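Local coordinates for protein putative xanthine dehydrogenase YAGS fad-binding subunit (Escherichia coli, PDB 5G5G) that forms the molybdenum cofactor-binding subunit of a periplasmic aldehyde oxidase and probably oxidises aldehydes to carboxylic acids, at residues G19-R24 with L617-A622. Sequence-based numbering, arbitrary orientation. Where two conformers were deposited one is given.
With MCN (pterin cytosine dinucleotide), chain Y.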
loop_
_atom_site.group_PDB
_atom_site.type_symbol
_atom_site.label_atom_id
_atom_site.label_comp_id
_atom_site.label_asym_id
_atom_site.label_seq_id
_atom_site.Cartn_x
_atom_site.Cartn_y
_atom_site.Cartn_z
ATOM N N GLY C 19 14.275 -26.248 3.071
ATOM C CA GLY C 19 13.294 -26.481 4.104
ATOM C C GLY C 19 13.632 -25.840 5.441
ATOM O O GLY C 19 12.813 -25.945 6.382
ATOM N N ARG C 20 14.753 -25.123 5.514
ATOM C CA ARG C 20 15.257 -24.548 6.747
ATOM C C ARG C 20 15.038 -23.047 6.705
ATOM O O ARG C 20 15.070 -22.446 5.638
ATOM C CB ARG C 20 16.678 -24.934 6.943
ATOM C CG ARG C 20 16.681 -26.443 7.305
ATOM C CD ARG C 20 17.926 -26.957 7.774
ATOM N NE ARG C 20 17.928 -28.432 7.815
ATOM C CZ ARG C 20 17.934 -29.163 8.922
ATOM N NH1 ARG C 20 17.863 -28.566 10.112
ATOM N NH2 ARG C 20 18.041 -30.488 8.864
ATOM N N PRO C 21 14.747 -22.446 7.853
ATOM C CA PRO C 21 14.349 -21.022 7.891
ATOM C C PRO C 21 15.544 -20.062 7.870
ATOM O O PRO C 21 15.761 -19.209 8.768
ATOM C CB PRO C 21 13.567 -20.936 9.217
ATOM C CG PRO C 21 14.226 -21.969 10.070
ATOM C CD PRO C 21 14.539 -23.091 9.140
ATOM N N HIS C 22 16.287 -20.131 6.797
ATOM C CA HIS C 22 17.462 -19.269 6.659
ATOM C C HIS C 22 17.106 -17.778 6.499
ATOM O O HIS C 22 16.099 -17.444 5.871
ATOM C CB HIS C 22 18.250 -19.744 5.453
ATOM C CG HIS C 22 19.105 -20.924 5.780
ATOM N ND1 HIS C 22 20.233 -20.809 6.571
ATOM C CD2 HIS C 22 18.998 -22.236 5.460
ATOM C CE1 HIS C 22 20.802 -22.000 6.698
ATOM N NE2 HIS C 22 20.057 -22.884 6.047
ATOM N N ASP C 23 17.960 -16.921 7.052
ATOM C CA ASP C 23 17.854 -15.478 6.803
ATOM C C ASP C 23 17.935 -15.195 5.308
ATOM O O ASP C 23 18.696 -15.841 4.582
ATOM C CB ASP C 23 19.004 -14.734 7.447
ATOM C CG ASP C 23 19.027 -14.773 8.954
ATOM O OD1 ASP C 23 18.089 -15.238 9.588
ATOM O OD2 ASP C 23 20.111 -14.395 9.510
ATOM N N ARG C 24 17.219 -14.186 4.829
ATOM C CA ARG C 24 17.349 -13.744 3.460
ATOM C C ARG C 24 18.741 -13.290 3.123
ATOM O O ARG C 24 19.360 -12.494 3.870
ATOM C CB ARG C 24 16.480 -12.518 3.233
ATOM C CG ARG C 24 15.140 -12.871 3.038
ATOM C CD ARG C 24 14.341 -11.584 2.839
ATOM N NE ARG C 24 13.015 -11.946 3.289
ATOM C CZ ARG C 24 11.937 -12.098 2.547
ATOM N NH1 ARG C 24 11.964 -11.942 1.255
ATOM N NH2 ARG C 24 10.822 -12.474 3.122
ATOM N N LEU C 617 9.998 -24.476 1.125
ATOM C CA LEU C 617 11.403 -24.326 0.831
ATOM C C LEU C 617 12.157 -23.478 1.880
ATOM O O LEU C 617 13.321 -23.745 2.172
ATOM C CB LEU C 617 11.569 -23.815 -0.584
ATOM C CG LEU C 617 10.968 -24.656 -1.731
ATOM C CD1 LEU C 617 11.183 -24.024 -3.114
ATOM C CD2 LEU C 617 11.511 -26.071 -1.715
ATOM N N ASN C 618 11.486 -22.490 2.448
ATOM C CA ASN C 618 12.041 -21.707 3.545
ATOM C C ASN C 618 10.915 -21.255 4.425
ATOM O O ASN C 618 10.124 -20.367 4.049
ATOM C CB ASN C 618 12.846 -20.520 3.004
ATOM C CG ASN C 618 13.459 -19.708 4.089
ATOM O OD1 ASN C 618 12.819 -19.434 5.116
ATOM N ND2 ASN C 618 14.694 -19.238 3.850
ATOM N N PRO C 619 10.763 -21.898 5.597
ATOM C CA PRO C 619 9.558 -21.588 6.378
ATOM C C PRO C 619 9.499 -20.146 6.873
ATOM O O PRO C 619 8.405 -19.652 7.137
ATOM C CB PRO C 619 9.640 -22.545 7.546
ATOM C CG PRO C 619 10.403 -23.737 6.979
ATOM C CD PRO C 619 11.410 -23.144 6.031
ATOM N N LYS C 620 10.648 -19.467 6.986
ATOM C CA LYS C 620 10.657 -18.053 7.427
ATOM C C LYS C 620 10.148 -17.122 6.343
ATOM O O LYS C 620 9.246 -16.309 6.570
ATOM C CB LYS C 620 12.044 -17.617 7.920
ATOM C CG LYS C 620 11.993 -16.191 8.515
ATOM C CD LYS C 620 13.063 -15.914 9.542
ATOM C CE LYS C 620 14.416 -15.913 8.934
ATOM N NZ LYS C 620 15.431 -15.654 9.989
ATOM N N THR C 621 10.681 -17.269 5.130
ATOM C CA THR C 621 10.218 -16.408 4.058
ATOM C C THR C 621 8.827 -16.813 3.597
ATOM O O THR C 621 8.039 -15.941 3.213
ATOM C CB THR C 621 11.198 -16.362 2.896
ATOM O OG1 THR C 621 11.454 -17.690 2.392
ATOM C CG2 THR C 621 12.558 -15.792 3.346
ATOM N N ALA C 622 8.496 -18.106 3.706
ATOM C CA ALA C 622 7.123 -18.569 3.390
ATOM C C ALA C 622 6.138 -17.981 4.416
ATOM O O ALA C 622 5.040 -17.519 4.055
ATOM C CB ALA C 622 7.022 -20.079 3.345
HETATM N N1 MCN Y . 7.962 -20.370 -0.787
HETATM C C2 MCN Y . 8.681 -21.347 0.037
HETATM N N3 MCN Y . 8.108 -22.688 -0.418
HETATM C C4 MCN Y . 7.116 -23.024 -1.226
HETATM C C5 MCN Y . 6.624 -21.855 -2.034
HETATM C C6 MCN Y . 7.003 -20.648 -1.733
HETATM O O2 MCN Y . 9.488 -21.202 0.797
HETATM N N4 MCN Y . 6.618 -24.186 -1.458
HETATM C "C1'" MCN Y . 8.238 -19.010 -0.352
HETATM C C2D MCN Y . 9.649 -18.515 -0.846
HETATM O "O2'" MCN Y . 10.140 -17.509 0.037
HETATM C "C3'" MCN Y . 9.248 -17.969 -2.120
HETATM C C4D MCN Y . 7.852 -17.206 -2.012
HETATM O O4D MCN Y . 7.291 -18.111 -0.943
HETATM O "O3'" MCN Y . 10.148 -17.014 -2.790
HETATM C "C5'" MCN Y . 6.885 -17.139 -3.041
HETATM O "O5'" MCN Y . 6.950 -18.212 -3.950
HETATM P PA MCN Y . 5.730 -18.476 -4.869
HETATM O O1A MCN Y . 6.199 -19.449 -5.950
HETATM O O2A MCN Y . 4.519 -18.761 -4.052
HETATM O O3A MCN Y . 5.455 -16.986 -5.608
HETATM P PB MCN Y . 6.248 -16.477 -6.877
HETATM O O1B MCN Y . 5.588 -16.934 -8.106
HETATM O O2B MCN Y . 7.708 -16.727 -6.691
HETATM O O3B MCN Y . 6.068 -14.934 -6.636
HETATM C C10 MCN Y . 4.830 -14.261 -7.121
HETATM C "C9'" MCN Y . 3.830 -13.997 -6.052
HETATM C "C8'" MCN Y . 2.509 -13.405 -6.790
HETATM S "S8'" MCN Y . 1.931 -14.101 -8.200
HETATM C "C7'" MCN Y . 2.101 -12.319 -6.348
HETATM S "S7'" MCN Y . 0.787 -11.410 -7.150
HETATM C "C6'" MCN Y . 2.494 -11.764 -4.944
HETATM C C7 MCN Y . 3.339 -12.935 -4.250
HETATM O "O9'" MCN Y . 4.387 -13.356 -5.025
HETATM N "N5'" MCN Y . 3.484 -10.617 -5.295
HETATM C C4A MCN Y . 4.374 -10.092 -4.211
HETATM N "N8'" MCN Y . 3.944 -12.357 -3.032
HETATM C C4B MCN Y . 4.575 -11.165 -3.085
HETATM N "N1'" MCN Y . 5.272 -10.732 -1.956
HETATM C "C2'" MCN Y . 6.147 -9.641 -1.985
HETATM N "N2'" MCN Y . 6.761 -9.237 -0.979
HETATM N "N3'" MCN Y . 5.909 -8.752 -2.996
HETATM C "C4'" MCN Y . 5.257 -8.916 -4.208
HETATM O "O4'" MCN Y . 5.057 -8.194 -5.203
HETATM O O HOH W 1 15.469 -18.277 11.349
HETATM O O HOH W 2 8.596 -13.687 1.641
#
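Asn618 spends its one side-chain amide on two jobs: it caps helix 619-638 and grips the backbone of His22, while its backbone N holds the cytosine of the pterin cytosine dinucleotide. With CG anti to the backbone N (chi1 -179°), OD1 turns back over the helix start and accepts from Thr621 N at 3.0 Å; Lys620 N adds a weak bond. ND2 reaches the other way, to His22 O at 3.0 Å, almost straight (178°) and within the amide plane. Its other N-H goes to Gln478 of helix 472-484; donors at OD1 and acceptors at ND2 leave little doubt which end of the amide is oxygen. Replacing Asn618 by an alanine would probably leave the first helical turn without its side-chain cap and His22 O without this donor. Gly19 N bonds Leu617 O at 2.8 Å. Pro21, centre of an inverse gamma turn, sets CB against Lys620 CB at 3.9 Å. The lysine then bends at chi3 (67°) and, in one of its two conformers, brings NZ to Asp23 OD1 in a 2.7 Å salt bridge, a water linking NZ to Pro21 O; NZ also bonds the backbone of another protein's chain. Thr621 CG2 sits over one face of the Arg24 guanidinium, offset toward its rim; Arg24 NE pairs with an acidic side chain of that other chain. On the cofactor side, Leu617 N donates to cytosine N3 at 3.0 Å, Asn618 N to O2 at 2.9 Å, and Thr621 OG1 and ribose O2' are hydrogen-bonded at 2.7 Å. Backbone amides thus read the pyrimidine's acceptor edge, consistent with a cofactor carrying cytosine, and the capping asparagine ties that site to the N-terminal loop.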